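Local structure of vesicular integral-membrane protein VIP36 (Canis lupus familiaris, 2DUQ) at residues A[66-71]-A[221-226]; A[39-44]-A[217-222]. The protein acts as a calcium-dependent intracellular lectin of the early secretory pathway, binding high-mannose glycans and helping to transport and sort the glycoproteins that carry them. All coordinates share one frame; numbering follows the deposited sequence.

Contact 1 of 2, residues A[66-71]-A[221-226]; sequences MHVHFK and ISMKLF
I221 lies against the ring of H69 at a classic beta bulge, where I221 and S222 together face H69 between two antiparallel neighbours of a sheet in the legume-lectin-like beta sandwich. This chain is the L-type lectin domain, predicted to be the luminal part of the protein. The two strand axes approach to 4.6 Å, and the bulge is marked by the carbonyl of H69, which accepts from two amides, I221 N at 2.7 Å and S222 N at the longer 3.2 Å. The imidazole of H69 receives I221 CD1 in a CH-pi contact: the methyl stands 3.7 Å from the ring centroid and 20° off the normal, over one face and displaced toward the NE2–CD2 side. H69 has its ring swung opposite the backbone N (chi1 -180°), which carries the imidazole along the strand to I221 and not back over H67. F166, on the strand beyond, also meets this ring.

H67 projects on the same side of the sheet as H69. Its imidazole and the phenyl of F226 are inclined by 59°, neither stacked nor edge-to-face; F226 lies over one face of the imidazole toward its rim, with CE1 3.5 Å from H67 ND1. The far nitrogen, NE2, is hydrogen-bonded to E65, which would help fix the ring's rotation.

On the other face, M66, V68, M223 and L225 are buried, toward the second sheet; M66 and L225 both reach F205 there. M66 crosses L225 at about a right angle, its CE 3.8 Å from L225 CB. V68 and M223 instead lie side by side.

One water donates to H67 O; another lies in the H69 ring plane, 2.6 Å from H69 ND1 and 2.9 Å from S222 OG.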
loop_
_atom_site.group_PDB
_atom_site.type_symbol
_atom_site.label_atom_id
_atom_site.label_comp_id
_atom_site.label_asym_id
_atom_site.label_seq_id
_atom_site.Cartn_x
_atom_site.Cartn_y
_atom_site.Cartn_z
ATOM N N MET A 66 5.872 5.126 6.905
ATOM C CA MET A 66 6.363 4.658 5.613
ATOM C C MET A 66 6.107 5.717 4.566
ATOM O O MET A 66 4.987 6.211 4.427
ATOM C CB MET A 66 5.651 3.333 5.218
ATOM C CG MET A 66 6.031 2.787 3.825
ATOM S SD MET A 66 7.730 2.202 3.867
ATOM C CE MET A 66 7.594 0.534 4.413
ATOM N N HIS A 67 7.151 6.072 3.820
ATOM C CA HIS A 67 6.993 6.974 2.698
ATOM C C HIS A 67 7.208 6.138 1.453
ATOM O O HIS A 67 8.212 5.402 1.361
ATOM C CB HIS A 67 8.043 8.089 2.732
ATOM C CG HIS A 67 7.878 9.040 3.874
ATOM N ND1 HIS A 67 8.800 10.028 4.161
ATOM C CD2 HIS A 67 6.913 9.137 4.820
ATOM C CE1 HIS A 67 8.398 10.707 5.222
ATOM N NE2 HIS A 67 7.261 10.183 5.648
ATOM N N VAL A 68 6.274 6.254 0.520
ATOM C CA VAL A 68 6.299 5.458 -0.718
ATOM C C VAL A 68 6.365 6.405 -1.912
ATOM O O VAL A 68 5.478 7.243 -2.114
ATOM C CB VAL A 68 5.015 4.550 -0.863
ATOM C CG1 VAL A 68 5.077 3.667 -2.127
ATOM C CG2 VAL A 68 4.783 3.717 0.385
ATOM N N HIS A 69 7.418 6.272 -2.713
ATOM C CA HIS A 69 7.478 6.974 -3.973
ATOM C C HIS A 69 7.031 5.951 -5.033
ATOM O O HIS A 69 7.652 4.917 -5.186
ATOM C CB HIS A 69 8.899 7.511 -4.231
ATOM C CG HIS A 69 9.047 8.254 -5.518
ATOM N ND1 HIS A 69 10.279 8.604 -6.032
ATOM C CD2 HIS A 69 8.127 8.696 -6.407
ATOM C CE1 HIS A 69 10.110 9.237 -7.181
ATOM N NE2 HIS A 69 8.816 9.299 -7.438
ATOM N N PHE A 70 5.913 6.248 -5.694
ATOM C CA PHE A 70 5.229 5.312 -6.612
ATOM C C PHE A 70 4.939 6.076 -7.886
ATOM O O PHE A 70 4.959 7.314 -7.892
ATOM C CB PHE A 70 3.912 4.771 -5.986
ATOM C CG PHE A 70 2.827 5.816 -5.851
ATOM C CD1 PHE A 70 2.753 6.610 -4.706
ATOM C CD2 PHE A 70 1.879 6.006 -6.866
ATOM C CE1 PHE A 70 1.780 7.587 -4.571
ATOM C CE2 PHE A 70 0.869 6.991 -6.756
ATOM C CZ PHE A 70 0.818 7.796 -5.595
ATOM N N LYS A 71 4.695 5.345 -8.978
ATOM C CA LYS A 71 4.225 5.950 -10.211
ATOM C C LYS A 71 3.224 5.022 -10.895
ATOM O O LYS A 71 3.541 3.879 -11.235
ATOM C CB LYS A 71 5.389 6.316 -11.167
ATOM C CG LYS A 71 4.972 7.310 -12.266
ATOM C CD LYS A 71 6.098 7.540 -13.291
ATOM C CE LYS A 71 5.608 8.114 -14.634
ATOM N NZ LYS A 71 4.600 9.232 -14.610
ATOM N N ILE A 221 9.037 3.131 -6.697
ATOM C CA ILE A 221 10.375 3.682 -6.963
ATOM C C ILE A 221 11.193 3.554 -5.685
ATOM O O ILE A 221 12.322 3.038 -5.704
ATOM C CB ILE A 221 10.284 5.120 -7.517
ATOM C CG1 ILE A 221 9.507 5.106 -8.838
ATOM C CG2 ILE A 221 11.670 5.716 -7.739
ATOM C CD1 ILE A 221 8.580 6.217 -8.996
ATOM N N SER A 222 10.601 3.949 -4.552
ATOM C CA SER A 222 11.251 3.768 -3.261
ATOM C C SER A 222 10.230 3.628 -2.144
ATOM O O SER A 222 9.105 4.115 -2.260
ATOM C CB SER A 222 12.174 4.961 -2.943
ATOM O OG SER A 222 11.433 6.152 -2.757
ATOM N N MET A 223 10.629 2.940 -1.082
ATOM C CA MET A 223 9.814 2.863 0.125
ATOM C C MET A 223 10.771 3.095 1.286
ATOM O O MET A 223 11.762 2.381 1.425
ATOM C CB MET A 223 9.131 1.506 0.262
ATOM C CG MET A 223 8.062 1.207 -0.813
ATOM S SD MET A 223 7.314 -0.411 -0.571
ATOM C CE MET A 223 8.486 -1.497 -1.363
ATOM N N LYS A 224 10.480 4.102 2.097
ATOM C CA LYS A 224 11.374 4.505 3.177
ATOM C C LYS A 224 10.601 4.453 4.473
ATOM O O LYS A 224 9.622 5.179 4.632
ATOM C CB LYS A 224 11.924 5.913 2.919
ATOM C CG LYS A 224 12.928 5.957 1.760
ATOM C CD LYS A 224 13.365 7.397 1.473
ATOM C CE LYS A 224 14.200 7.462 0.205
ATOM N NZ LYS A 224 15.307 8.467 0.335
ATOM N N LEU A 225 11.034 3.573 5.368
ATOM C CA LEU A 225 10.366 3.350 6.645
ATOM C C LEU A 225 11.147 4.009 7.779
ATOM O O LEU A 225 12.331 3.705 7.998
ATOM C CB LEU A 225 10.192 1.847 6.894
ATOM C CG LEU A 225 9.180 1.260 7.904
ATOM C CD1 LEU A 225 9.762 1.135 9.244
ATOM C CD2 LEU A 225 7.861 2.050 7.931
ATOM N N PHE A 226 10.464 4.887 8.509
ATOM C CA PHE A 226 11.077 5.616 9.621
ATOM C C PHE A 226 10.520 5.189 10.955
ATOM O O PHE A 226 9.294 5.073 11.113
ATOM C CB PHE A 226 10.882 7.121 9.448
ATOM C CG PHE A 226 11.499 7.657 8.200
ATOM C CD1 PHE A 226 10.728 7.848 7.061
ATOM C CD2 PHE A 226 12.855 7.967 8.157
ATOM C CE1 PHE A 226 11.292 8.335 5.886
ATOM C CE2 PHE A 226 13.421 8.453 6.993
ATOM C CZ PHE A 226 12.639 8.642 5.862
HETATM O O HOH W 1 10.268 6.769 -0.577
HETATM O O HOH W 2 12.456 8.116 -4.681
#

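Contact 2 of 2, residues A[39-44]-A[217-222]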
loop_
_atom_site.group_PDB
_atom_site.type_symbol
_atom_site.label_atom_id
_atom_site.label_comp_id
_atom_site.label_asym_id
_atom_site.label_seq_id
_atom_site.Cartn_x
_atom_site.Cartn_y
_atom_site.Cartn_z
ATOM N N TYR A 39 13.130 1.396 -11.181
ATOM C CA TYR A 39 11.777 1.201 -10.612
ATOM C C TYR A 39 11.536 -0.285 -10.436
ATOM O O TYR A 39 12.174 -1.115 -11.116
ATOM C CB TYR A 39 10.673 1.805 -11.521
ATOM C CG TYR A 39 10.740 1.323 -12.956
ATOM C CD1 TYR A 39 10.278 0.051 -13.316
ATOM C CD2 TYR A 39 11.285 2.134 -13.950
ATOM C CE1 TYR A 39 10.352 -0.406 -14.633
ATOM C CE2 TYR A 39 11.353 1.703 -15.267
ATOM C CZ TYR A 39 10.898 0.432 -15.603
ATOM O OH TYR A 39 10.990 0.009 -16.906
ATOM N N VAL A 40 10.632 -0.603 -9.512
ATOM C CA VAL A 40 10.075 -1.953 -9.374
ATOM C C VAL A 40 8.677 -1.867 -9.986
ATOM O O VAL A 40 7.818 -1.172 -9.479
ATOM C CB VAL A 40 10.046 -2.443 -7.897
ATOM C CG1 VAL A 40 9.433 -3.865 -7.805
ATOM C CG2 VAL A 40 11.474 -2.506 -7.329
ATOM N N ARG A 41 8.472 -2.571 -11.091
ATOM C CA ARG A 41 7.214 -2.475 -11.854
ATOM C C ARG A 41 6.312 -3.636 -11.475
ATOM O O ARG A 41 6.495 -4.754 -11.961
ATOM C CB ARG A 41 7.499 -2.495 -13.359
ATOM C CG ARG A 41 6.242 -2.341 -14.225
ATOM C CD ARG A 41 6.545 -1.654 -15.565
ATOM N NE ARG A 41 6.868 -0.235 -15.408
ATOM C CZ ARG A 41 7.387 0.537 -16.366
ATOM N NH1 ARG A 41 7.659 0.030 -17.565
ATOM N NH2 ARG A 41 7.642 1.823 -16.128
ATOM N N LEU A 42 5.383 -3.389 -10.550
ATOM C CA LEU A 42 4.549 -4.463 -10.033
ATOM C C LEU A 42 3.741 -5.120 -11.143
ATOM O O LEU A 42 3.620 -6.339 -11.187
ATOM C CB LEU A 42 3.644 -3.943 -8.886
ATOM C CG LEU A 42 4.385 -3.335 -7.678
ATOM C CD1 LEU A 42 3.392 -2.825 -6.620
ATOM C CD2 LEU A 42 5.298 -4.349 -7.031
ATOM N N THR A 43 3.142 -4.303 -12.004
ATOM C CA THR A 43 2.599 -4.812 -13.263
ATOM C C THR A 43 3.036 -3.933 -14.434
ATOM O O THR A 43 3.088 -2.707 -14.288
ATOM C CB THR A 43 1.050 -4.842 -13.276
ATOM O OG1 THR A 43 0.549 -3.511 -13.317
ATOM C CG2 THR A 43 0.476 -5.584 -12.064
ATOM N N PRO A 44 3.312 -4.546 -15.603
ATOM C CA PRO A 44 3.417 -3.729 -16.806
ATOM C C PRO A 44 2.015 -3.308 -17.244
ATOM O O PRO A 44 1.021 -3.738 -16.650
ATOM C CB PRO A 44 3.983 -4.711 -17.820
ATOM C CG PRO A 44 3.401 -6.020 -17.412
ATOM C CD PRO A 44 3.492 -5.981 -15.908
ATOM N N ASN A 217 0.907 0.746 -15.885
ATOM C CA ASN A 217 2.158 0.468 -15.164
ATOM C C ASN A 217 1.967 0.856 -13.708
ATOM O O ASN A 217 1.509 1.961 -13.439
ATOM C CB ASN A 217 3.314 1.301 -15.727
ATOM C CG ASN A 217 3.643 0.958 -17.172
ATOM O OD1 ASN A 217 4.173 -0.105 -17.453
ATOM N ND2 ASN A 217 3.314 1.866 -18.094
ATOM N N HIS A 218 2.280 -0.048 -12.781
ATOM C CA HIS A 218 2.188 0.267 -11.363
ATOM C C HIS A 218 3.592 0.107 -10.808
ATOM O O HIS A 218 4.047 -1.022 -10.593
ATOM C CB HIS A 218 1.210 -0.671 -10.612
ATOM C CG HIS A 218 -0.215 -0.568 -11.070
ATOM N ND1 HIS A 218 -0.759 -1.420 -12.006
ATOM C CD2 HIS A 218 -1.208 0.286 -10.719
ATOM C CE1 HIS A 218 -2.024 -1.089 -12.219
ATOM N NE2 HIS A 218 -2.317 -0.051 -11.456
ATOM N N ASP A 219 4.279 1.233 -10.624
ATOM C CA ASP A 219 5.690 1.238 -10.182
ATOM C C ASP A 219 5.878 1.679 -8.732
ATOM O O ASP A 219 5.277 2.643 -8.278
ATOM C CB ASP A 219 6.526 2.206 -11.036
ATOM C CG ASP A 219 6.559 1.847 -12.520
ATOM O OD1 ASP A 219 6.261 0.689 -12.911
ATOM O OD2 ASP A 219 6.922 2.740 -13.318
ATOM N N ILE A 220 6.751 0.979 -8.023
ATOM C CA ILE A 220 7.282 1.460 -6.771
ATOM C C ILE A 220 8.719 1.886 -7.040
ATOM O O ILE A 220 9.501 1.112 -7.590
ATOM C CB ILE A 220 7.235 0.347 -5.714
ATOM C CG1 ILE A 220 5.793 -0.196 -5.592
ATOM C CG2 ILE A 220 7.799 0.824 -4.364
ATOM C CD1 ILE A 220 4.725 0.860 -5.195
ATOM N N ILE A 221 9.037 3.131 -6.697
ATOM C CA ILE A 221 10.375 3.682 -6.963
ATOM C C ILE A 221 11.193 3.554 -5.685
ATOM O O ILE A 221 12.322 3.038 -5.704
ATOM C CB ILE A 221 10.284 5.120 -7.517
ATOM C CG1 ILE A 221 9.507 5.106 -8.838
ATOM C CG2 ILE A 221 11.670 5.716 -7.739
ATOM C CD1 ILE A 221 8.580 6.217 -8.996
ATOM N N SER A 222 10.601 3.949 -4.552
ATOM C CA SER A 222 11.251 3.768 -3.261
ATOM C C SER A 222 10.230 3.628 -2.144
ATOM O O SER A 222 9.105 4.115 -2.260
ATOM C CB SER A 222 12.174 4.961 -2.943
ATOM O OG SER A 222 11.433 6.152 -2.757
#
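The guanidinium of R41 is layered between Y39 and N217: Y39 CE1 lies 3.5 Å above the centre of the guanidinium plane, and N217 OD1 sits over the opposite face toward the rim. The angles to N217 OD1 are too poor for a hydrogen bond; the amide ND2 of N217 goes to H73 O. At the guanidinium edge D219 forms a side-on, two-nitrogen salt bridge: NE meets OD1 at 2.7 Å and NH2 meets OD2 at 3.0 Å. A bend of the R41 chain at chi3 (-70°) brings these nitrogens to D219. Both oxygens use syn lone pairs, and the planes are only 13° apart. D219 OD2 is also bonded to H73 NE2, so a second residue helps hold the carboxylate that positions R41. The Y39 ring, 8° from the carboxylate plane, has OD2 over one face.

Backbone pairing underlies this layer: V40 and I220 form a hydrogen-bonded antiparallel pair near the edge of one of the two sheets of the L-type lectin beta sandwich, before the chain turns a corner at L42. There L42 CD1 packs on I220 CG1 at 3.7 Å, and the side chain also touches A207 and A209 of the opposing sheet.

Beyond the corner T43 and H218 run alongside. The H218 side chain is about 6 Å from that of D83, a carbohydrate-binding residue, and T43 OG1 lies in the imidazole plane at the ring edge, 2.8 Å from H218 ND1.

Overall arrangement
From the N terminus the chain first lays down 39-44, then 66-71, and only much later 217-227, which pairs with both. Contact 2 closes a loop of 172 residues and contact 1 one of 149; because 39-44 opens first and its partner 217-222 also comes first, the two loops cross, overlapping on I221 and S222. Strand 217-227 lies between strands 40-43 and 64-73 in one sheet, and the contact centres are 12 Å apart. A probable backbone hydrogen bond from D219 N to K71 O continues the pairing from one to the other, while V68 and F70 pack against I220 CD1. The N217 end approaches the mannose and calcium sites; the F226 end leads away from them.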